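Putative ring-cleaving dioxygenase MhqO (Bacillus subtilis subsp. subtilis, PDB 3OAJ) is a putative iron(II)-dependent extradiol ring-cleavage dioxygenase that may contribute to the degradation of aromatic compounds. Local coordinates at residues F154-A168 and I195-R208. Numbering follows the deposited sequence.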
loop_
_atom_site.group_PDB
_atom_site.type_symbol
_atom_site.label_atom_id
_atom_site.label_comp_id
_atom_site.label_asym_id
_atom_site.label_seq_id
_atom_site.Cartn_x
_atom_site.Cartn_y
_atom_site.Cartn_z
ATOM N N PHE A 154 4.856 0.733 5.801
ATOM C CA PHE A 154 3.704 0.058 6.387
ATOM C C PHE A 154 4.123 -0.689 7.630
ATOM O O PHE A 154 5.178 -1.313 7.650
ATOM C CB PHE A 154 3.092 -0.966 5.425
ATOM C CG PHE A 154 2.598 -0.377 4.143
ATOM C CD1 PHE A 154 1.673 0.659 4.154
ATOM C CD2 PHE A 154 3.085 -0.842 2.925
ATOM C CE1 PHE A 154 1.221 1.204 2.962
ATOM C CE2 PHE A 154 2.648 -0.298 1.729
ATOM C CZ PHE A 154 1.706 0.722 1.744
ATOM N N GLY A 155 3.290 -0.625 8.659
ATOM C CA GLY A 155 3.376 -1.579 9.753
ATOM C C GLY A 155 2.777 -2.915 9.355
ATOM O O GLY A 155 3.091 -3.952 9.948
ATOM N N GLY A 156 1.902 -2.885 8.351
ATOM C CA GLY A 156 1.155 -4.059 7.916
ATOM C C GLY A 156 -0.205 -3.614 7.421
ATOM O O GLY A 156 -0.340 -2.498 6.912
ATOM N N ALA A 157 -1.199 -4.470 7.598
ATOM C CA ALA A 157 -2.551 -4.229 7.113
ATOM C C ALA A 157 -3.523 -5.132 7.838
ATOM O O ALA A 157 -3.125 -6.165 8.411
ATOM C CB ALA A 157 -2.640 -4.466 5.586
ATOM N N THR A 158 -4.798 -4.746 7.783
ATOM C CA THR A 158 -5.885 -5.555 8.329
ATOM C C THR A 158 -6.765 -5.997 7.165
ATOM O O THR A 158 -7.245 -5.164 6.405
ATOM C CB THR A 158 -6.732 -4.753 9.365
ATOM O OG1 THR A 158 -5.890 -4.417 10.483
ATOM C CG2 THR A 158 -7.954 -5.581 9.838
ATOM N N LEU A 159 -6.915 -7.310 7.009
ATOM C CA LEU A 159 -7.666 -7.905 5.907
ATOM C C LEU A 159 -9.075 -8.258 6.318
ATOM O O LEU A 159 -9.298 -8.805 7.396
ATOM C CB LEU A 159 -6.963 -9.175 5.406
ATOM C CG LEU A 159 -5.460 -9.022 5.109
ATOM C CD1 LEU A 159 -4.866 -10.344 4.615
ATOM C CD2 LEU A 159 -5.216 -7.908 4.101
ATOM N N LEU A 160 -10.018 -7.946 5.434
ATOM C CA LEU A 160 -11.419 -8.332 5.576
ATOM C C LEU A 160 -11.692 -9.403 4.529
ATOM O O LEU A 160 -11.719 -9.130 3.340
ATOM C CB LEU A 160 -12.331 -7.130 5.343
ATOM C CG LEU A 160 -12.002 -5.854 6.124
ATOM C CD1 LEU A 160 -12.981 -4.747 5.743
ATOM C CD2 LEU A 160 -12.061 -6.104 7.632
ATOM N N SER A 161 -11.844 -10.635 4.990
ATOM C CA SER A 161 -11.972 -11.787 4.110
ATOM C C SER A 161 -13.395 -12.351 4.123
ATOM O O SER A 161 -14.028 -12.430 5.184
ATOM C CB SER A 161 -10.980 -12.869 4.554
ATOM O OG SER A 161 -11.211 -14.090 3.877
ATOM N N GLU A 162 -13.901 -12.754 2.959
ATOM C CA GLU A 162 -15.193 -13.446 2.913
ATOM C C GLU A 162 -15.100 -14.831 3.558
ATOM O O GLU A 162 -16.103 -15.369 4.012
ATOM C CB GLU A 162 -15.708 -13.583 1.481
ATOM C CG GLU A 162 -16.144 -12.273 0.835
ATOM C CD GLU A 162 -16.810 -12.486 -0.511
ATOM O OE1 GLU A 162 -17.253 -13.620 -0.798
ATOM O OE2 GLU A 162 -16.895 -11.508 -1.276
ATOM N N GLN A 163 -13.890 -15.389 3.593
ATOM C CA GLN A 163 -13.640 -16.728 4.137
ATOM C C GLN A 163 -12.352 -16.745 4.961
ATOM O O GLN A 163 -11.322 -17.228 4.499
ATOM C CB GLN A 163 -13.541 -17.758 3.013
ATOM C CG GLN A 163 -14.828 -17.993 2.237
ATOM C CD GLN A 163 -14.733 -19.253 1.416
ATOM O OE1 GLN A 163 -14.773 -20.366 1.949
ATOM N NE2 GLN A 163 -14.572 -19.091 0.115
ATOM N N PRO A 164 -12.403 -16.195 6.183
ATOM C CA PRO A 164 -11.179 -15.993 6.960
ATOM C C PRO A 164 -10.372 -17.275 7.227
ATOM O O PRO A 164 -9.148 -17.199 7.303
ATOM C CB PRO A 164 -11.690 -15.384 8.270
ATOM C CG PRO A 164 -12.979 -14.751 7.917
ATOM C CD PRO A 164 -13.579 -15.595 6.843
ATOM N N ASP A 165 -11.030 -18.431 7.364
ATOM C CA ASP A 165 -10.300 -19.686 7.574
ATOM C C ASP A 165 -9.378 -19.994 6.388
ATOM O O ASP A 165 -8.234 -20.429 6.564
ATOM C CB ASP A 165 -11.250 -20.868 7.832
ATOM C CG ASP A 165 -11.992 -20.767 9.167
ATOM O OD1 ASP A 165 -11.571 -20.003 10.059
ATOM O OD2 ASP A 165 -13.012 -21.469 9.327
ATOM N N LYS A 166 -9.868 -19.725 5.182
ATOM C CA LYS A 166 -9.106 -19.969 3.964
ATOM C C LYS A 166 -7.973 -18.962 3.803
ATOM O O LYS A 166 -6.869 -19.342 3.442
ATOM C CB LYS A 166 -10.019 -19.970 2.722
ATOM C CG LYS A 166 -11.076 -21.072 2.733
ATOM C CD LYS A 166 -11.164 -21.742 1.381
ATOM C CE LYS A 166 -12.122 -22.941 1.395
ATOM N NZ LYS A 166 -13.470 -22.579 0.886
ATOM N N THR A 167 -8.250 -17.687 4.077
ATOM C CA THR A 167 -7.199 -16.655 4.058
ATOM C C THR A 167 -6.091 -16.950 5.070
ATOM O O THR A 167 -4.907 -16.818 4.746
ATOM C CB THR A 167 -7.775 -15.236 4.250
ATOM O OG1 THR A 167 -8.875 -15.063 3.335
ATOM C CG2 THR A 167 -6.708 -14.175 4.018
ATOM N N ALA A 168 -6.470 -17.396 6.270
ATOM C CA ALA A 168 -5.478 -17.734 7.297
ATOM C C ALA A 168 -4.573 -18.868 6.840
ATOM O O ALA A 168 -3.355 -18.815 7.029
ATOM C CB ALA A 168 -6.159 -18.107 8.623
ATOM N N ILE A 195 9.483 -4.638 7.891
ATOM C CA ILE A 195 8.552 -3.583 7.504
ATOM C C ILE A 195 7.420 -4.259 6.740
ATOM O O ILE A 195 7.625 -5.334 6.165
ATOM C CB ILE A 195 9.291 -2.486 6.646
ATOM C CG1 ILE A 195 8.494 -1.184 6.529
ATOM C CG2 ILE A 195 9.748 -3.002 5.300
ATOM C CD1 ILE A 195 8.411 -0.367 7.822
ATOM N N GLY A 196 6.227 -3.670 6.761
ATOM C CA GLY A 196 5.077 -4.234 6.038
ATOM C C GLY A 196 4.804 -5.658 6.482
ATOM O O GLY A 196 4.455 -6.535 5.668
ATOM N N ASN A 197 4.924 -5.898 7.788
ATOM C CA ASN A 197 5.107 -7.267 8.264
ATOM C C ASN A 197 4.091 -7.799 9.263
ATOM O O ASN A 197 4.098 -8.998 9.563
ATOM C CB ASN A 197 6.530 -7.444 8.809
ATOM C CG ASN A 197 6.865 -6.471 9.912
ATOM O OD1 ASN A 197 6.130 -5.532 10.178
ATOM N ND2 ASN A 197 8.023 -6.665 10.524
ATOM N N VAL A 198 3.231 -6.936 9.781
ATOM C CA VAL A 198 2.237 -7.372 10.761
ATOM C C VAL A 198 0.850 -7.377 10.111
ATOM O O VAL A 198 0.265 -6.320 9.824
ATOM C CB VAL A 198 2.265 -6.491 12.048
ATOM C CG1 VAL A 198 1.211 -6.975 13.033
ATOM C CG2 VAL A 198 3.659 -6.508 12.704
ATOM N N ILE A 199 0.362 -8.576 9.851
ATOM C CA ILE A 199 -0.874 -8.758 9.090
ATOM C C ILE A 199 -2.004 -9.279 9.980
ATOM O O ILE A 199 -1.933 -10.402 10.464
ATOM C CB ILE A 199 -0.634 -9.710 7.880
ATOM C CG1 ILE A 199 0.624 -9.315 7.078
ATOM C CG2 ILE A 199 -1.890 -9.807 7.011
ATOM C CD1 ILE A 199 0.631 -7.855 6.524
ATOM N N ASP A 200 -3.013 -8.450 10.204
ATOM C CA ASP A 200 -4.164 -8.807 11.012
ATOM C C ASP A 200 -5.287 -9.221 10.090
ATOM O O ASP A 200 -5.474 -8.626 9.020
ATOM C CB ASP A 200 -4.600 -7.637 11.898
ATOM C CG ASP A 200 -3.577 -7.327 12.976
ATOM O OD1 ASP A 200 -3.103 -8.300 13.602
ATOM O OD2 ASP A 200 -3.228 -6.141 13.174
ATOM N N LEU A 201 -5.983 -10.282 10.484
ATOM C CA LEU A 201 -7.098 -10.812 9.721
ATOM C C LEU A 201 -8.307 -10.814 10.645
ATOM O O LEU A 201 -8.279 -11.412 11.726
ATOM C CB LEU A 201 -6.770 -12.227 9.210
ATOM C CG LEU A 201 -7.890 -13.084 8.614
ATOM C CD1 LEU A 201 -8.467 -12.475 7.335
ATOM C CD2 LEU A 201 -7.368 -14.485 8.330
ATOM N N LYS A 202 -9.366 -10.134 10.216
ATOM C CA LYS A 202 -10.614 -10.100 10.954
ATOM C C LYS A 202 -11.305 -11.455 10.821
ATOM O O LYS A 202 -11.383 -12.029 9.733
ATOM C CB LYS A 202 -11.506 -8.959 10.452
ATOM C CG LYS A 202 -12.698 -8.677 11.366
ATOM C CD LYS A 202 -13.340 -7.340 11.036
ATOM C CE LYS A 202 -14.649 -7.129 11.808
ATOM N NZ LYS A 202 -14.492 -7.062 13.282
ATOM N N LEU A 203 -11.787 -11.973 11.941
ATOM C CA LEU A 203 -12.282 -13.345 11.965
ATOM C C LEU A 203 -13.767 -13.471 11.685
ATOM O O LEU A 203 -14.253 -14.569 11.397
ATOM C CB LEU A 203 -11.886 -14.038 13.264
ATOM C CG LEU A 203 -10.392 -14.395 13.258
ATOM C CD1 LEU A 203 -9.934 -14.777 14.637
ATOM C CD2 LEU A 203 -10.069 -15.499 12.257
ATOM N N THR A 204 -14.486 -12.358 11.776
ATOM C CA THR A 204 -15.912 -12.371 11.468
ATOM C C THR A 204 -16.214 -11.488 10.255
ATOM O O THR A 204 -15.943 -10.284 10.282
ATOM C CB THR A 204 -16.795 -11.979 12.682
ATOM O OG1 THR A 204 -16.523 -10.633 13.076
ATOM C CG2 THR A 204 -16.557 -12.917 13.860
ATOM N N PRO A 205 -16.757 -12.097 9.179
ATOM C CA PRO A 205 -17.204 -11.352 7.992
ATOM C C PRO A 205 -18.195 -10.235 8.336
ATOM O O PRO A 205 -19.119 -10.452 9.124
ATOM C CB PRO A 205 -17.890 -12.429 7.145
ATOM C CG PRO A 205 -17.203 -13.700 7.523
ATOM C CD PRO A 205 -16.858 -13.558 8.984
ATOM N N ILE A 206 -17.985 -9.054 7.750
ATOM C CA ILE A 206 -18.858 -7.886 7.965
ATOM C C ILE A 206 -19.701 -7.508 6.745
ATOM O O ILE A 206 -20.226 -6.394 6.668
ATOM C CB ILE A 206 -18.063 -6.626 8.414
ATOM C CG1 ILE A 206 -16.986 -6.241 7.380
ATOM C CG2 ILE A 206 -17.494 -6.826 9.818
ATOM C CD1 ILE A 206 -16.669 -4.760 7.336
ATOM N N GLY A 207 -19.829 -8.431 5.797
ATOM C CA GLY A 207 -20.560 -8.160 4.565
ATOM C C GLY A 207 -19.636 -7.678 3.463
ATOM O O GLY A 207 -18.663 -6.960 3.718
ATOM N N ARG A 208 -19.954 -8.069 2.232
ATOM C CA ARG A 208 -19.101 -7.808 1.076
ATOM C C ARG A 208 -18.927 -6.320 0.780
ATOM O O ARG A 208 -19.856 -5.525 0.930
ATOM C CB ARG A 208 -19.639 -8.540 -0.160
ATOM C CG ARG A 208 -19.608 -10.060 -0.027
ATOM C CD ARG A 208 -20.820 -10.699 -0.679
ATOM N NE ARG A 208 -21.201 -11.944 -0.007
ATOM C CZ ARG A 208 -21.169 -13.153 -0.563
ATOM N NH1 ARG A 208 -20.785 -13.310 -1.826
ATOM N NH2 ARG A 208 -21.540 -14.215 0.145
HETATM O O HOH W 1 -12.486 -11.043 7.597
#
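Glu162 OE1 lies over one face of the Arg208 guanidinium, offset toward its rim, with the carboxylate plane turned 42° from the guanidinium plane. It is 3.7 Å from Arg208 NH1, a long salt bridge of charge alone, since no N-H points at the oxygen. Glu162 OE2 rests against the aliphatic part, 3.3 Å from Arg208 CG. Further in, strand 154-160 runs parallel to strand 198-202. The first backbone bond, from Gly196 N just before the second strand, reaches Phe154 O from above the carbonyl plane; those at the far end are straighter, Lys202 N meeting Leu159 O with an N-H...O angle of 171°. Beyond it a water carries on the link, accepting from Ser161 N (2.7 Å) and lying 2.6 Å from Lys202 O, to which it can donate. Leu201 turns CG away from its own N (chi1 168°), which places CD1 against Ser161 CB and CD2 against the start of helix 164-168, 3.8 Å from Ala168 CB. On the opposite sheet face, Thr158 OG1 lies 3.7 Å from Asp200 CB, while the Asp200 carboxylate forms salt bridges with Arg188 and Arg111. Strand 154-160, leading into a helix and pairing in parallel with strand 198-202, makes the first-to-fourth strand pairing typical of the βαβββ module of the vicinal oxygen chelate fold.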